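Local coordinates for protein putative phosphoglycolate phosphatase (Lactobacillus delbrueckii, PDB 2HI0) that probably hydrolyses phosphoglycolate as a phosphatase of the haloacid dehalogenase (HAD) superfamily and binds a sodium ion in this crystal, at residues 7-19 with 109-121. Sequence-based numbering, arbitrary orientation.
Sequences AIFDMDGTILDTS and TGPFPGILDLMKN. Unlike the reference sequence in segment 109-121: Gly110 (reference Cys). With NA (sodium ion), chain C; EDO (1,2-ethanediol), chain I.
Phe112 and Asp17 meet ring against carboxylate where the loop after the first core strand of a HAD-type Rossmann-like fold runs antiparallel to the chain leading into helix 115-124. The two planes lie 7° apart, hence a stack, and Asp17 CB sits over the ring face, offset toward its rim, 3.9 Å from the centroid. A chi1 of -173° swings the Asp17 carboxylate away from its own N and along the ring, its CG 3.7 Å from Phe112 CE1. Elsewhere round the ring the loop backbone closes in obliquely, CE2 of Phe112 lying 3.3 Å from Leu16 O. Cutting Phe112 back to an alanine would remove the ring and is likely to leave the Asp17 carboxylate without its stacking partner, in the loop whose Asp12 O, with Asp10 and Asp190, binds the sodium ion. Between the backbones, Asp17 N donates to Gly110 O at 2.9 Å, nearly straight (172°), whereas Phe112 N to Ile15 O is weak. CG2 of Thr109 rests 3.8 Å from CG2 of Thr18, while the Thr109 hydroxyl hydrogen-bonds Asp21. Deeper in, selenomethionine Met119, bent at chi2, lays CE over the Phe9 ring centre (CH-pi), with SE oblique in a Met-aromatic contact; that CE also presses Ile15 CG2 at a tight 3.3 Å.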
# COMPACT_ATOMS: atom_id res chain seq x y z
N ALA A 7 -5.66 -8.22 -12.57
CA ALA A 7 -6.02 -7.31 -11.46
C ALA A 7 -4.81 -7.26 -10.56
O ALA A 7 -4.33 -8.28 -10.10
CB ALA A 7 -7.27 -7.82 -10.66
N ILE A 8 -4.29 -6.04 -10.40
CA ILE A 8 -3.05 -5.76 -9.68
C ILE A 8 -3.46 -4.98 -8.44
O ILE A 8 -4.04 -3.88 -8.55
CB ILE A 8 -2.09 -4.94 -10.54
CG1 ILE A 8 -1.83 -5.62 -11.87
CG2 ILE A 8 -0.76 -4.74 -9.80
CD1 ILE A 8 -1.02 -4.67 -12.84
N PHE A 9 -3.18 -5.56 -7.26
CA PHE A 9 -3.63 -5.03 -5.98
C PHE A 9 -2.46 -4.44 -5.18
O PHE A 9 -1.36 -5.01 -5.10
CB PHE A 9 -4.21 -6.13 -5.09
CG PHE A 9 -5.43 -6.80 -5.66
CD1 PHE A 9 -5.32 -7.78 -6.62
CD2 PHE A 9 -6.68 -6.39 -5.27
CE1 PHE A 9 -6.44 -8.39 -7.13
CE2 PHE A 9 -7.81 -7.04 -5.78
CZ PHE A 9 -7.67 -8.00 -6.71
N ASP A 10 -2.74 -3.31 -4.56
CA ASP A 10 -1.92 -2.87 -3.39
C ASP A 10 -2.21 -3.84 -2.21
O ASP A 10 -3.17 -4.62 -2.24
CB ASP A 10 -2.29 -1.45 -3.00
CG ASP A 10 -1.33 -0.86 -1.99
OD1 ASP A 10 -0.12 -1.19 -1.96
OD2 ASP A 10 -1.82 -0.06 -1.18
N MSE A 11 -1.34 -3.86 -1.21
CA MSE A 11 -1.47 -4.75 -0.06
C MSE A 11 -2.14 -4.04 1.13
O MSE A 11 -3.27 -4.41 1.50
CB MSE A 11 -0.11 -5.34 0.33
CG MSE A 11 -0.16 -6.14 1.59
SE MSE A 11 1.39 -7.26 1.77
CE MSE A 11 0.96 -8.82 0.70
N ASP A 12 -1.45 -3.04 1.69
CA ASP A 12 -1.91 -2.34 2.90
C ASP A 12 -3.24 -1.66 2.68
O ASP A 12 -3.39 -0.92 1.71
CB ASP A 12 -0.92 -1.26 3.35
CG ASP A 12 0.35 -1.80 3.89
OD1 ASP A 12 0.35 -2.48 4.91
OD2 ASP A 12 1.41 -1.49 3.29
N GLY A 13 -4.24 -1.95 3.51
CA GLY A 13 -5.52 -1.24 3.40
C GLY A 13 -6.40 -1.70 2.26
O GLY A 13 -7.48 -1.17 2.04
N THR A 14 -5.95 -2.70 1.51
CA THR A 14 -6.60 -3.12 0.30
C THR A 14 -6.91 -4.60 0.43
O THR A 14 -8.06 -5.00 0.52
CB THR A 14 -5.75 -2.80 -0.96
OG1 THR A 14 -5.46 -1.38 -0.97
CG2 THR A 14 -6.49 -3.16 -2.19
N ILE A 15 -5.88 -5.45 0.45
CA ILE A 15 -6.13 -6.88 0.65
C ILE A 15 -5.84 -7.39 2.07
O ILE A 15 -6.44 -8.34 2.51
CB ILE A 15 -5.45 -7.75 -0.40
CG1 ILE A 15 -3.91 -7.68 -0.31
CG2 ILE A 15 -6.00 -7.40 -1.82
CD1 ILE A 15 -3.16 -8.65 -1.30
N LEU A 16 -4.95 -6.69 2.78
CA LEU A 16 -4.52 -7.04 4.13
C LEU A 16 -4.77 -5.88 5.10
O LEU A 16 -4.43 -4.72 4.82
CB LEU A 16 -3.04 -7.43 4.19
CG LEU A 16 -2.74 -8.82 3.61
CD1 LEU A 16 -1.27 -9.11 3.78
CD2 LEU A 16 -3.54 -9.93 4.29
N ASP A 17 -5.33 -6.23 6.27
CA ASP A 17 -5.64 -5.33 7.36
C ASP A 17 -4.35 -5.25 8.22
O ASP A 17 -4.13 -6.05 9.14
CB ASP A 17 -6.81 -5.93 8.12
CG ASP A 17 -7.37 -5.04 9.17
OD1 ASP A 17 -6.73 -4.02 9.53
OD2 ASP A 17 -8.46 -5.42 9.63
N THR A 18 -3.49 -4.27 7.90
CA THR A 18 -2.12 -4.18 8.44
C THR A 18 -1.88 -3.09 9.47
O THR A 18 -0.78 -3.00 10.04
CB THR A 18 -1.12 -3.92 7.27
OG1 THR A 18 -1.55 -2.80 6.55
CG2 THR A 18 -1.01 -5.11 6.30
N SER A 19 -2.87 -2.18 9.67
CA SER A 19 -2.58 -0.97 10.44
C SER A 19 -2.20 -1.24 11.88
O SER A 19 -1.35 -0.58 12.41
CB SER A 19 -3.75 -0.02 10.36
OG SER A 19 -4.97 -0.63 10.71
N THR A 109 -2.42 -9.03 11.76
CA THR A 109 -2.68 -8.88 10.33
C THR A 109 -3.37 -10.10 9.73
O THR A 109 -2.90 -11.21 9.87
CB THR A 109 -1.40 -8.51 9.53
OG1 THR A 109 -0.85 -7.29 10.03
CG2 THR A 109 -1.75 -8.37 8.04
N GLY A 110 -4.46 -9.85 9.02
CA GLY A 110 -5.16 -10.85 8.20
C GLY A 110 -5.82 -10.20 7.00
O GLY A 110 -5.82 -8.98 6.86
N PRO A 111 -6.45 -11.01 6.15
CA PRO A 111 -7.17 -10.48 5.00
C PRO A 111 -8.40 -9.73 5.49
O PRO A 111 -8.95 -10.07 6.53
CB PRO A 111 -7.57 -11.75 4.22
CG PRO A 111 -7.62 -12.82 5.27
CD PRO A 111 -6.55 -12.48 6.27
N PHE A 112 -8.82 -8.71 4.77
CA PHE A 112 -10.14 -8.12 5.05
C PHE A 112 -11.23 -9.14 4.72
O PHE A 112 -11.07 -9.98 3.81
CB PHE A 112 -10.38 -6.82 4.25
CG PHE A 112 -9.53 -5.66 4.68
CD1 PHE A 112 -9.90 -4.85 5.78
CD2 PHE A 112 -8.39 -5.32 3.97
CE1 PHE A 112 -9.11 -3.76 6.15
CE2 PHE A 112 -7.62 -4.27 4.37
CZ PHE A 112 -8.00 -3.48 5.43
N PRO A 113 -12.36 -9.05 5.42
CA PRO A 113 -13.52 -9.90 5.11
C PRO A 113 -13.87 -9.91 3.61
O PRO A 113 -13.94 -8.86 2.97
CB PRO A 113 -14.64 -9.29 5.94
CG PRO A 113 -13.90 -8.64 7.09
CD PRO A 113 -12.64 -8.10 6.51
N GLY A 114 -14.04 -11.09 3.04
CA GLY A 114 -14.36 -11.16 1.64
C GLY A 114 -13.23 -11.31 0.66
O GLY A 114 -13.45 -11.62 -0.49
N ILE A 115 -12.01 -10.95 1.05
CA ILE A 115 -10.87 -10.93 0.13
C ILE A 115 -10.42 -12.32 -0.38
O ILE A 115 -10.15 -12.51 -1.56
CB ILE A 115 -9.71 -10.15 0.76
CG1 ILE A 115 -10.04 -8.63 0.89
CG2 ILE A 115 -8.34 -10.47 0.05
CD1 ILE A 115 -10.43 -7.95 -0.44
N LEU A 116 -10.34 -13.29 0.52
CA LEU A 116 -10.05 -14.69 0.13
C LEU A 116 -11.07 -15.22 -0.91
O LEU A 116 -10.69 -15.84 -1.92
CB LEU A 116 -9.94 -15.59 1.36
CG LEU A 116 -8.73 -15.32 2.27
CD1 LEU A 116 -8.74 -16.18 3.52
CD2 LEU A 116 -7.41 -15.49 1.49
N ASP A 117 -12.35 -14.94 -0.69
CA ASP A 117 -13.37 -15.33 -1.64
C ASP A 117 -13.18 -14.60 -2.99
O ASP A 117 -13.32 -15.19 -4.04
CB ASP A 117 -14.80 -15.02 -1.14
CG ASP A 117 -15.28 -15.92 0.04
OD1 ASP A 117 -14.70 -16.97 0.34
OD2 ASP A 117 -16.30 -15.53 0.67
N LEU A 118 -12.88 -13.31 -2.93
CA LEU A 118 -12.62 -12.54 -4.15
C LEU A 118 -11.54 -13.17 -5.00
O LEU A 118 -11.70 -13.32 -6.21
CB LEU A 118 -12.24 -11.09 -3.77
CG LEU A 118 -11.76 -10.11 -4.86
CD1 LEU A 118 -12.83 -9.76 -5.85
CD2 LEU A 118 -11.15 -8.82 -4.20
N MSE A 119 -10.43 -13.51 -4.37
CA MSE A 119 -9.29 -14.10 -5.11
C MSE A 119 -9.63 -15.45 -5.76
O MSE A 119 -9.30 -15.71 -6.93
CB MSE A 119 -8.01 -14.19 -4.25
CG MSE A 119 -7.54 -12.81 -3.71
SE MSE A 119 -7.43 -11.37 -5.02
CE MSE A 119 -7.01 -9.89 -3.82
N LYS A 120 -10.32 -16.28 -5.01
CA LYS A 120 -10.78 -17.57 -5.51
C LYS A 120 -11.68 -17.37 -6.73
O LYS A 120 -11.54 -18.07 -7.74
CB LYS A 120 -11.52 -18.30 -4.38
CG LYS A 120 -12.09 -19.66 -4.73
CD LYS A 120 -12.63 -20.37 -3.47
N ASN A 121 -12.62 -16.42 -6.60
CA ASN A 121 -13.62 -16.20 -7.63
C ASN A 121 -12.97 -15.62 -8.87
O ASN A 121 -13.30 -16.01 -10.00
CB ASN A 121 -14.71 -15.25 -7.15
CG ASN A 121 -15.62 -15.85 -6.07
OD1 ASN A 121 -15.59 -17.06 -5.80
ND2 ASN A 121 -16.41 -15.00 -5.42
NA NA C . -2.25 0.99 0.58
C1 EDO I . -13.61 -5.55 2.78
O1 EDO I . -13.76 -6.24 4.02
C2 EDO I . -15.01 -5.06 2.47
O2 EDO I . -15.69 -6.19 1.91
O HOH W 1 -1.60 3.08 -0.98